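Local coordinates for uncharacterized protein (Acinetobacter baumannii, PDB 5D66) that is of unknown function but folds as an ankyrin repeat domain, an all-helical scaffold that in relatives usually mediates protein-protein binding, at residues P108-E111 / T117-T120; L140-L145 / Q153-L158; Q178-R183 / K190-A195. All blocks are in the same frame, centred on the assembly; numbering follows the deposited sequence.

Contact 1 of 3, residues P108-E111 / T117-T120; sequences PAAE and TVRT
A close contact without hydrogen bonds, made by methyl groups and one peptide, joins Ala-109 and Ala-110, near the C-terminal end of helix 106-111, to Thr-117 and Val-118 in the first half of helix 115-124. It is buried and lies near the middle of the elongated chain, with all four touching residues shielded from solvent. The backbones come near each other, the CA atoms of Ala-109 and Val-118 being 5.8 Å apart, consistent with the small side chain of Ala-109. Val-118 makes most of the contacts. With CG1 anti to the backbone N (chi1 166°), its CG2 lies beside that N and against the peptide linking the two alanines, 3.7 Å from Ala-109 C and 3.6 Å from Ala-110 N. Val-118 CG2 also meets the methyls flanking that peptide, at 4.0 Å from Ala-109 CB and 4.1 Å from Ala-110 CB, so one branch of the valine serves both residues. Next to it, Ala-109 CB meets Thr-117 CG2 methyl to methyl at 3.6 Å. The threonine turns its carbon branch to the alanine because CG2 is anti to its backbone N, while OG1 stays beside that N (chi1 -61°). In all, 135 Å² of surface is buried between the segments, both sides summed. Neighbouring helices extend the same core: Ala-110 and Val-118 also pack on Ile-155 of helix 150-162, whereas Thr-117 rests on Leu-82 and Leu-85 of helix 82-90. At the end of the first helix, Glu-111 O accepts a hydrogen bond from Tyr-152 OH. Short antiparallel helices packed in pairs, and stacked on neighbouring pairs, are characteristic of the ankyrin repeat fold.

Contact 2 of 3, residues L140-L145 / Q153-L158; sequences LEAIIL and QQIVAL
Ala-142 faces Ile-155 and Val-156 across the antiparallel helix pair of an ankyrin repeat fold, here helix 138-144 against helix 150-162. The short axes of 140-144 and 153-158 approach to 9.6 Å with 157° between their directions, and the nearest CA atoms, of Ala-142 and Val-156, are 6.8 Å apart. The tight part centres on the alanine methyl, which points toward 153-158: Ala-142 CB lies 3.9 Å from Ile-155 CG2, the branch that the isoleucine sets anti to its backbone N (chi1 -76° for CG1), and reaches Val-156 CG2 at 4.2 Å. Everything that touches here is buried and apolar, and no hydrogen bond joins the segments. Ile-143 extends this buried side with a longer side chain, which crosses that of Val-156 at about a right angle; Ile-143 also packs on His-179 of helix 176-183 and on Ile-188 and Leu-192 of helix 186-194. The outer face of 153-158, by contrast, turns to solvent with the exposed Gln-154, while the partly exposed Gln-153 gives its NE2 to Gly-148 O. Ile-143 joins the interface with its CG1 methylene, 4.2 Å from Val-156 CG2.

Contact 3 of 3, residues Q178-R183 / K190-A195; sequences QHARTR and KLLLVA
The CA atoms of Ala-180 and Leu-192 mark the nearest backbone approach, 8.7 Å, between segments 178-183 and 190-195, which lie on the last two helices of the ankyrin repeat fold. Leu-192 spans this distance, its CG anti to the carbonyl carbon (chi1 -76°), to bring CD1 to 4.0 Å from Ala-180 CB, forming the buried half of the contact. The other half lies at the surface. There the extended Arg-181 chain crosses the side chain of Leu-193 at about a right angle, and Arg-181 NH2 comes to 3.9 Å from Leu-193 CD2, the methyl approaching the guanidinium obliquely. The charge is met by a salt bridge from Arg-181 NE to Glu-189 OE2, which probably helps to hold the guanidinium beside Leu-193. On the flank toward helix 138-144, His-179 packs on Leu-140 and gives its NE2 to a hydrogen bond with Asp-170 OD2. Arg-183 NH1 also lies in the ring plane at its edge, with a weak hydrogen bond of 3.0 Å to His-179 ND1. The same NH1 donates to His-179 O at 2.9 Å with an N-H...O angle of 159°, the oxygen lying close to the guanidinium plane.

In the fold
From the N terminus, the three contacts follow in series through the C-terminal half of the chain, none nested in or crossing another. Each closes a short connection, of five, seven and six residues for contacts 1, 2 and 3, by bringing back the helix that follows. Their centres advance in even steps: contact 2 lies about 10 Å from the centres of both others, which are about 20 Å from each other and do not touch. Contact 2 is thus the bridge. Ala-110 CB packs 3.9 Å from Ile-155 CG2 on one side, and Ile-144 CD1 packs 3.6 Å from His-179 NE2 on the other, tying successive helix pairs into one elongated ankyrin stack.

Contact 1 of 3, residues P108-E111 / T117-T120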
ATOM      1  N   PRO A 108      -1.854   5.154  -1.837  1.00  4.92           N
ATOM      2  CA  PRO A 108      -1.344   4.856  -3.186  1.00  5.27           C
ATOM      3  C   PRO A 108      -2.144   3.800  -3.895  1.00  4.99           C
ATOM      4  O   PRO A 108      -2.273   3.826  -5.133  1.00  5.83           O
ATOM      5  CB  PRO A 108       0.110   4.471  -2.947  1.00  6.08           C
ATOM      6  CG  PRO A 108       0.150   4.019  -1.511  1.00  6.94           C
ATOM      7  CD  PRO A 108      -0.788   4.980  -0.834  1.00  5.70           C
ATOM      8  N   ALA A 109      -2.723   2.827  -3.184  1.00  5.22           N
ATOM      9  CA  ALA A 109      -3.557   1.821  -3.823  1.00  6.11           C
ATOM     10  C   ALA A 109      -4.751   2.505  -4.490  1.00  5.71           C
ATOM     11  O   ALA A 109      -5.117   2.189  -5.639  1.00  6.07           O
ATOM     12  CB  ALA A 109      -3.996   0.807  -2.817  1.00  6.18           C
ATOM     13  N   ALA A 110      -5.356   3.475  -3.795  1.00  5.11           N
ATOM     14  CA  ALA A 110      -6.464   4.218  -4.377  1.00  5.42           C
ATOM     15  C   ALA A 110      -6.001   5.076  -5.548  1.00  5.80           C
ATOM     16  O   ALA A 110      -6.627   5.130  -6.581  1.00  6.68           O
ATOM     17  CB  ALA A 110      -7.132   5.038  -3.271  1.00  6.22           C
ATOM     18  N   GLU A 111      -4.893   5.810  -5.352  1.00  6.41           N
ATOM     19  CA  GLU A 111      -4.285   6.618  -6.382  1.00  6.40           C
ATOM     20  C   GLU A 111      -4.112   5.872  -7.695  1.00  6.19           C
ATOM     21  O   GLU A 111      -4.384   6.383  -8.785  1.00  6.88           O
ATOM     22  CB  GLU A 111      -2.915   7.080  -5.883  1.00  7.10           C
ATOM     23  CG  GLU A 111      -2.098   7.886  -6.841  1.00  7.79           C
ATOM     24  CD  GLU A 111      -0.659   8.129  -6.317  1.00  9.00           C
ATOM     25  OE1 GLU A 111      -0.209   7.492  -5.347  1.00 12.52           O
ATOM     26  OE2 GLU A 111       0.070   8.868  -7.011  1.00 12.09           O
ATOM     27  N   THR A 117      -6.885  -4.277  -4.089  1.00  5.40           N
ATOM     28  CA  THR A 117      -5.973  -3.867  -3.011  1.00  5.36           C
ATOM     29  C   THR A 117      -6.686  -2.875  -2.060  1.00  5.52           C
ATOM     30  O   THR A 117      -6.611  -3.010  -0.843  1.00  5.11           O
ATOM     31  CB  THR A 117      -4.727  -3.265  -3.570  1.00  5.91           C
ATOM     32  OG1 THR A 117      -4.036  -4.225  -4.381  1.00  7.34           O
ATOM     33  CG2 THR A 117      -3.782  -2.810  -2.495  1.00  5.68           C
ATOM     34  N   VAL A 118      -7.424  -1.914  -2.618  1.00  4.81           N
ATOM     35  CA  VAL A 118      -8.243  -1.027  -1.828  1.00  5.14           C
ATOM     36  C   VAL A 118      -9.254  -1.816  -0.965  1.00  4.90           C
ATOM     37  O   VAL A 118      -9.364  -1.590   0.232  1.00  5.03           O
ATOM     38  CB  VAL A 118      -8.937   0.035  -2.718  1.00  5.16           C
ATOM     39  CG1 VAL A 118     -10.062   0.754  -1.936  1.00  5.68           C
ATOM     40  CG2 VAL A 118      -7.925   0.994  -3.268  1.00  5.06           C
ATOM     41  N   ARG A 119      -9.952  -2.735  -1.612  0.80  4.96           N
ATOM     42  CA  ARG A 119     -10.938  -3.549  -0.891  0.80  5.36           C
ATOM     43  C   ARG A 119     -10.267  -4.260   0.309  0.80  4.99           C
ATOM     44  O   ARG A 119     -10.800  -4.271   1.414  0.80  5.61           O
ATOM     45  CB  ARG A 119     -11.608  -4.543  -1.855  0.80  5.79           C
ATOM     46  CG  ARG A 119     -12.820  -5.199  -1.291  0.80  7.19           C
ATOM     47  CD  ARG A 119     -13.349  -6.364  -2.184  0.80  8.19           C
ATOM     48  NE  ARG A 119     -13.354  -6.161  -3.652  0.80  9.68           N
ATOM     49  CZ  ARG A 119     -14.218  -5.383  -4.321  0.80 11.04           C
ATOM     50  NH1 ARG A 119     -15.239  -4.814  -3.715  0.80 11.07           N
ATOM     51  NH2 ARG A 119     -14.079  -5.235  -5.629  0.80 12.21           N
ATOM     52  N   THR A 120      -9.149  -4.872   0.051  1.00  4.98           N
ATOM     53  CA  THR A 120      -8.389  -5.631   1.029  1.00  5.43           C
ATOM     54  C   THR A 120      -7.943  -4.767   2.187  1.00  4.83           C
ATOM     55  O   THR A 120      -8.045  -5.179   3.363  1.00  5.96           O
ATOM     56  CB  THR A 120      -7.220  -6.317   0.341  1.00  6.46           C
ATOM     57  OG1 THR A 120      -7.717  -7.291  -0.629  1.00  7.91           O
ATOM     58  CG2 THR A 120      -6.294  -7.058   1.305  1.00  7.82           C
TER

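Contact 2 of 3, residues L140-L145 / Q153-L158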
ATOM      1  N   LEU A 140      -9.554  11.711  -1.848  1.00  4.69           N
ATOM      2  CA  LEU A 140      -9.076  12.835  -2.652  1.00  5.28           C
ATOM      3  C   LEU A 140      -8.186  12.354  -3.764  1.00  5.42           C
ATOM      4  O   LEU A 140      -8.318  12.805  -4.918  1.00  5.97           O
ATOM      5  CB  LEU A 140      -8.415  13.894  -1.799  1.00  5.33           C
ATOM      6  CG  LEU A 140      -9.365  14.747  -0.981  1.00  6.28           C
ATOM      7  CD1 LEU A 140      -8.664  15.447   0.158  1.00  6.77           C
ATOM      8  CD2 LEU A 140     -10.038  15.797  -1.849  1.00  7.11           C
ATOM      9  N   GLU A 141      -7.223  11.485  -3.465  1.00  5.13           N
ATOM     10  CA  GLU A 141      -6.359  10.992  -4.557  1.00  6.06           C
ATOM     11  C   GLU A 141      -7.120  10.218  -5.609  1.00  5.56           C
ATOM     12  O   GLU A 141      -6.805  10.346  -6.792  1.00  6.18           O
ATOM     13  CB  GLU A 141      -5.197  10.172  -4.010  1.00  6.11           C
ATOM     14  CG  GLU A 141      -4.214  11.005  -3.198  1.00  6.49           C
ATOM     15  CD  GLU A 141      -2.761  10.526  -3.232  1.00  8.45           C
ATOM     16  OE1 GLU A 141      -2.428   9.699  -4.016  1.00 12.67           O
ATOM     17  OE2 GLU A 141      -1.943  11.050  -2.464  1.00 10.35           O
ATOM     18  N   ALA A 142      -8.079   9.396  -5.215  1.00  5.76           N
ATOM     19  CA  ALA A 142      -8.825   8.654  -6.217  1.00  5.78           C
ATOM     20  C   ALA A 142      -9.547   9.579  -7.194  1.00  5.88           C
ATOM     21  O   ALA A 142      -9.676   9.272  -8.385  1.00  8.02           O
ATOM     22  CB  ALA A 142      -9.818   7.753  -5.539  1.00  5.92           C
ATOM     23  N   ILE A 143      -9.946  10.775  -6.727  1.00  5.31           N
ATOM     24  CA  ILE A 143     -10.653  11.733  -7.563  1.00  5.48           C
ATOM     25  C   ILE A 143      -9.650  12.535  -8.376  1.00  6.04           C
ATOM     26  O   ILE A 143      -9.806  12.607  -9.620  1.00  7.22           O
ATOM     27  CB  ILE A 143     -11.520  12.660  -6.689  1.00  5.11           C
ATOM     28  CG1 ILE A 143     -12.638  11.858  -5.975  1.00  5.64           C
ATOM     29  CG2 ILE A 143     -12.155  13.770  -7.548  1.00  6.44           C
ATOM     30  CD1 ILE A 143     -13.346  12.548  -4.932  1.00  7.05           C
ATOM     31  N   ILE A 144      -8.691  13.151  -7.708  1.00  6.08           N
ATOM     32  CA  ILE A 144      -7.759  14.076  -8.371  1.00  6.04           C
ATOM     33  C   ILE A 144      -6.804  13.382  -9.326  1.00  6.20           C
ATOM     34  O   ILE A 144      -6.489  13.912 -10.382  1.00  7.32           O
ATOM     35  CB  ILE A 144      -6.945  14.813  -7.278  1.00  6.56           C
ATOM     36  CG1 ILE A 144      -7.873  15.710  -6.436  1.00  7.72           C
ATOM     37  CG2 ILE A 144      -5.817  15.606  -7.882  1.00  7.34           C
ATOM     38  CD1 ILE A 144      -7.254  16.262  -5.161  1.00  7.97           C
ATOM     39  N   LEU A 145      -6.332  12.197  -8.950  1.00  5.85           N
ATOM     40  CA  LEU A 145      -5.314  11.478  -9.698  1.00  6.00           C
ATOM     41  C   LEU A 145      -5.844  10.313 -10.533  1.00  6.57           C
ATOM     42  O   LEU A 145      -5.091   9.677 -11.260  1.00  7.82           O
ATOM     43  CB  LEU A 145      -4.160  11.082  -8.764  1.00  6.76           C
ATOM     44  CG  LEU A 145      -3.485  12.254  -8.103  1.00  8.80           C
ATOM     45  CD1 LEU A 145      -2.493  11.748  -7.061  1.00 10.25           C
ATOM     46  CD2 LEU A 145      -2.786  13.195  -9.111  1.00  9.74           C
ATOM     47  N   GLN A 153     -14.344   5.031  -9.950  1.00  6.17           N
ATOM     48  CA  GLN A 153     -15.703   5.021  -9.395  1.00  5.90           C
ATOM     49  C   GLN A 153     -15.873   3.907  -8.359  1.00  5.91           C
ATOM     50  O   GLN A 153     -16.463   4.135  -7.290  1.00  5.82           O
ATOM     51  CB  GLN A 153     -16.738   4.824 -10.495  1.00  6.24           C
ATOM     52  CG  GLN A 153     -16.872   6.003 -11.431  1.00  6.77           C
ATOM     53  CD  GLN A 153     -17.773   5.696 -12.608  1.00  7.02           C
ATOM     54  OE1 GLN A 153     -18.684   4.908 -12.516  1.00  8.79           O
ATOM     55  NE2 GLN A 153     -17.459   6.293 -13.729  1.00  9.17           N
ATOM     56  N   GLN A 154     -15.324   2.727  -8.656  0.70  5.56           N
ATOM     57  CA  GLN A 154     -15.468   1.562  -7.758  0.70  5.59           C
ATOM     58  C   GLN A 154     -14.735   1.867  -6.438  0.70  5.30           C
ATOM     59  O   GLN A 154     -15.273   1.593  -5.356  0.70  5.55           O
ATOM     60  CB  GLN A 154     -14.923   0.306  -8.427  0.70  5.77           C
ATOM     61  CG  GLN A 154     -15.792  -0.092  -9.579  0.70  6.53           C
ATOM     62  CD  GLN A 154     -15.132  -1.048 -10.561  0.70  7.09           C
ATOM     63  OE1 GLN A 154     -14.034  -1.544 -10.311  0.70 10.19           O
ATOM     64  NE2 GLN A 154     -15.826  -1.354 -11.640  0.70  9.61           N
ATOM     65  N   ILE A 155     -13.559   2.479  -6.518  1.00  5.07           N
ATOM     66  CA  ILE A 155     -12.767   2.813  -5.319  1.00  4.80           C
ATOM     67  C   ILE A 155     -13.463   3.888  -4.511  1.00  4.83           C
ATOM     68  O   ILE A 155     -13.517   3.809  -3.273  1.00  4.92           O
ATOM     69  CB  ILE A 155     -11.357   3.199  -5.738  1.00  5.40           C
ATOM     70  CG1 ILE A 155     -10.574   1.928  -6.105  1.00  5.45           C
ATOM     71  CG2 ILE A 155     -10.637   4.008  -4.672  1.00  5.04           C
ATOM     72  CD1 ILE A 155      -9.376   2.124  -6.929  1.00  6.52           C
ATOM     73  N   VAL A 156     -13.963   4.954  -5.164  1.00  4.93           N
ATOM     74  CA  VAL A 156     -14.791   5.942  -4.451  1.00  4.96           C
ATOM     75  C   VAL A 156     -15.938   5.270  -3.697  1.00  4.58           C
ATOM     76  O   VAL A 156     -16.203   5.558  -2.525  1.00  5.28           O
ATOM     77  CB  VAL A 156     -15.222   7.058  -5.370  1.00  5.47           C
ATOM     78  CG1 VAL A 156     -16.297   7.939  -4.726  1.00  5.84           C
ATOM     79  CG2 VAL A 156     -14.027   7.903  -5.809  1.00  5.73           C
ATOM     80  N   ALA A 157     -16.679   4.410  -4.420  1.00  4.66           N
ATOM     81  CA  ALA A 157     -17.799   3.746  -3.797  1.00  5.05           C
ATOM     82  C   ALA A 157     -17.385   2.929  -2.584  1.00  4.87           C
ATOM     83  O   ALA A 157     -18.071   2.912  -1.568  1.00  5.91           O
ATOM     84  CB  ALA A 157     -18.572   2.953  -4.799  1.00  5.96           C
ATOM     85  N   LEU A 158     -16.280   2.198  -2.716  1.00  4.91           N
ATOM     86  CA  LEU A 158     -15.775   1.368  -1.596  1.00  4.92           C
ATOM     87  C   LEU A 158     -15.427   2.219  -0.413  1.00  4.66           C
ATOM     88  O   LEU A 158     -15.779   1.907   0.734  1.00  5.57           O
ATOM     89  CB  LEU A 158     -14.510   0.581  -1.998  1.00  5.39           C
ATOM     90  CG  LEU A 158     -14.708  -0.590  -2.958  1.00  6.27           C
ATOM     91  CD1 LEU A 158     -13.333  -1.177  -3.316  1.00  7.41           C
ATOM     92  CD2 LEU A 158     -15.554  -1.642  -2.379  1.00 10.35           C
TER

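Contact 3 of 3, residues Q178-R183 / K190-A195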
ATOM      1  N   GLN A 178     -16.324  19.297  -4.723  0.80  6.69           N
ATOM      2  CA  GLN A 178     -15.868  20.307  -5.660  0.80  6.94           C
ATOM      3  C   GLN A 178     -14.871  19.755  -6.666  0.80  6.68           C
ATOM      4  O   GLN A 178     -14.943  20.061  -7.847  0.80  7.41           O
ATOM      5  CB  GLN A 178     -15.339  21.525  -4.921  0.80  7.98           C
ATOM      6  CG  GLN A 178     -15.069  22.700  -5.871  0.80 10.67           C
ATOM      7  CD  GLN A 178     -16.326  23.127  -6.700  0.80 14.50           C
ATOM      8  OE1 GLN A 178     -17.365  23.482  -6.132  0.80 19.58           O
ATOM      9  NE2 GLN A 178     -16.255  22.967  -8.037  0.80 17.25           N
ATOM     10  N   HIS A 179     -13.942  18.930  -6.194  1.00  6.65           N
ATOM     11  CA  HIS A 179     -13.017  18.280  -7.092  1.00  6.57           C
ATOM     12  C   HIS A 179     -13.711  17.473  -8.170  1.00  6.42           C
ATOM     13  O   HIS A 179     -13.309  17.491  -9.349  1.00  7.37           O
ATOM     14  CB  HIS A 179     -11.993  17.439  -6.345  1.00  6.40           C
ATOM     15  CG  HIS A 179     -10.869  18.225  -5.753  1.00  6.95           C
ATOM     16  ND1 HIS A 179     -10.002  18.955  -6.531  1.00  8.88           N
ATOM     17  CD2 HIS A 179     -10.442  18.355  -4.492  1.00  7.97           C
ATOM     18  CE1 HIS A 179      -9.062  19.483  -5.790  1.00  9.41           C
ATOM     19  NE2 HIS A 179      -9.327  19.163  -4.545  1.00  8.22           N
ATOM     20  N   ALA A 180     -14.726  16.720  -7.791  1.00  6.40           N
ATOM     21  CA  ALA A 180     -15.486  15.927  -8.756  1.00  6.61           C
ATOM     22  C   ALA A 180     -16.227  16.831  -9.746  1.00  6.97           C
ATOM     23  O   ALA A 180     -16.261  16.569 -10.967  1.00  7.50           O
ATOM     24  CB  ALA A 180     -16.436  15.032  -8.026  1.00  7.29           C
ATOM     25  N   ARG A 181     -16.847  17.881  -9.232  1.00  7.14           N
ATOM     26  CA  ARG A 181     -17.632  18.794 -10.075  1.00  8.14           C
ATOM     27  C   ARG A 181     -16.728  19.496 -11.082  1.00  7.38           C
ATOM     28  O   ARG A 181     -17.082  19.659 -12.246  1.00  7.95           O
ATOM     29  CB  ARG A 181     -18.373  19.769  -9.181  1.00  8.79           C
ATOM     30  CG  ARG A 181     -19.626  19.228  -8.572  1.00 10.69           C
ATOM     31  CD  ARG A 181     -20.260  20.106  -7.575  1.00 13.77           C
ATOM     32  NE  ARG A 181     -21.555  19.572  -7.171  1.00 14.88           N
ATOM     33  CZ  ARG A 181     -22.274  20.071  -6.167  1.00 15.51           C
ATOM     34  NH1 ARG A 181     -21.810  21.083  -5.420  1.00 17.98           N
ATOM     35  NH2 ARG A 181     -23.463  19.571  -5.908  1.00 18.80           N
ATOM     36  N   THR A 182     -15.569  19.987 -10.634  1.00  7.47           N
ATOM     37  CA  THR A 182     -14.650  20.714 -11.487  0.50  7.05           C
ATOM     38  C   THR A 182     -14.219  19.855 -12.688  1.00  6.99           C
ATOM     39  O   THR A 182     -13.935  20.385 -13.751  1.00  8.12           O
ATOM     40  CB  THR A 182     -13.460  21.218 -10.647  0.50  7.80           C
ATOM     41  OG1 THR A 182     -13.897  22.315  -9.832  0.50  8.66           O
ATOM     42  CG2 THR A 182     -12.344  21.675 -11.520  0.50  8.12           C
ATOM     43  N   ARG A 183     -14.145  18.542 -12.466  1.00  6.89           N
ATOM     44  CA  ARG A 183     -13.712  17.586 -13.451  1.00  7.12           C
ATOM     45  C   ARG A 183     -14.859  16.969 -14.233  1.00  7.36           C
ATOM     46  O   ARG A 183     -14.601  16.218 -15.198  1.00  7.68           O
ATOM     47  CB  ARG A 183     -12.905  16.510 -12.768  1.00  6.55           C
ATOM     48  CG  ARG A 183     -11.561  17.038 -12.307  1.00  7.80           C
ATOM     49  CD  ARG A 183     -10.853  16.125 -11.361  1.00  7.16           C
ATOM     50  NE  ARG A 183      -9.567  16.674 -10.921  1.00  7.28           N
ATOM     51  CZ  ARG A 183      -9.424  17.657 -10.046  1.00  7.68           C
ATOM     52  NH1 ARG A 183     -10.472  18.180  -9.415  1.00  9.15           N
ATOM     53  NH2 ARG A 183      -8.175  18.094  -9.747  1.00  8.11           N
ATOM     54  N   LYS A 190     -22.368  11.922  -7.842  0.70  6.54           N
ATOM     55  CA  LYS A 190     -23.583  11.320  -7.286  0.70  7.27           C
ATOM     56  C   LYS A 190     -23.286  10.443  -6.087  0.70  7.04           C
ATOM     57  O   LYS A 190     -24.001  10.517  -5.084  0.70  7.47           O
ATOM     58  CB  LYS A 190     -24.356  10.572  -8.326  0.70  8.99           C
ATOM     59  CG  LYS A 190     -25.047  11.503  -9.337  0.70 11.32           C
ATOM     60  CD  LYS A 190     -25.840  10.799 -10.398  0.70 13.85           C
ATOM     61  CE  LYS A 190     -27.183  10.537  -9.953  0.70 17.59           C
ATOM     62  NZ  LYS A 190     -28.073  11.768 -10.024  0.70 14.41           N
ATOM     63  N   LEU A 191     -22.218   9.641  -6.151  1.00  6.79           N
ATOM     64  CA  LEU A 191     -21.803   8.851  -5.009  1.00  6.61           C
ATOM     65  C   LEU A 191     -21.476   9.674  -3.792  1.00  6.64           C
ATOM     66  O   LEU A 191     -21.881   9.342  -2.676  1.00  6.78           O
ATOM     67  CB  LEU A 191     -20.557   8.019  -5.387  1.00  6.57           C
ATOM     68  CG  LEU A 191     -20.795   6.910  -6.387  1.00  7.35           C
ATOM     69  CD1 LEU A 191     -19.487   6.389  -6.984  1.00  9.18           C
ATOM     70  CD2 LEU A 191     -21.561   5.743  -5.758  1.00  9.07           C
ATOM     71  N   LEU A 192     -20.770  10.795  -3.990  1.00  6.16           N
ATOM     72  CA  LEU A 192     -20.418  11.712  -2.914  1.00  6.35           C
ATOM     73  C   LEU A 192     -21.664  12.332  -2.274  1.00  6.42           C
ATOM     74  O   LEU A 192     -21.794  12.433  -1.049  1.00  7.41           O
ATOM     75  CB  LEU A 192     -19.500  12.789  -3.423  1.00  6.32           C
ATOM     76  CG  LEU A 192     -18.059  12.335  -3.645  1.00  6.29           C
ATOM     77  CD1 LEU A 192     -17.291  13.359  -4.441  1.00  6.39           C
ATOM     78  CD2 LEU A 192     -17.347  12.098  -2.356  1.00  7.00           C
ATOM     79  N   LEU A 193     -22.583  12.825  -3.111  1.00  7.11           N
ATOM     80  CA  LEU A 193     -23.803  13.491  -2.604  1.00  7.77           C
ATOM     81  C   LEU A 193     -24.634  12.541  -1.739  1.00  8.01           C
ATOM     82  O   LEU A 193     -25.074  12.940  -0.677  1.00  9.32           O
ATOM     83  CB  LEU A 193     -24.638  14.043  -3.744  1.00  8.09           C
ATOM     84  CG  LEU A 193     -24.039  15.299  -4.401  1.00  8.63           C
ATOM     85  CD1 LEU A 193     -24.742  15.523  -5.729  1.00  9.72           C
ATOM     86  CD2 LEU A 193     -24.059  16.513  -3.513  1.00  9.64           C
ATOM     87  N   VAL A 194     -24.800  11.292  -2.148  1.00  7.79           N
ATOM     88  CA  VAL A 194     -25.605  10.410  -1.327  0.60  9.48           C
ATOM     89  C   VAL A 194     -24.873  10.057   0.004  1.00 10.03           C
ATOM     90  O   VAL A 194     -25.529   9.753   0.970  1.00 13.47           O
ATOM     91  CB  VAL A 194     -26.164   9.175  -2.142  0.60 10.22           C
ATOM     92  CG1 VAL A 194     -26.918   9.603  -3.439  0.60 10.85           C
ATOM     93  CG2 VAL A 194     -25.054   8.244  -2.523  0.60  8.78           C
ATOM     94  N   ALA A 195     -23.545  10.166   0.045  1.00  8.60           N
ATOM     95  CA  ALA A 195     -22.767   9.987   1.255  1.00  9.73           C
ATOM     96  C   ALA A 195     -22.759  11.218   2.167  1.00  8.93           C
ATOM     97  O   ALA A 195     -22.103  11.181   3.219  1.00 10.54           O
ATOM     98  CB  ALA A 195     -21.327   9.632   0.853  1.00 10.58           C
TER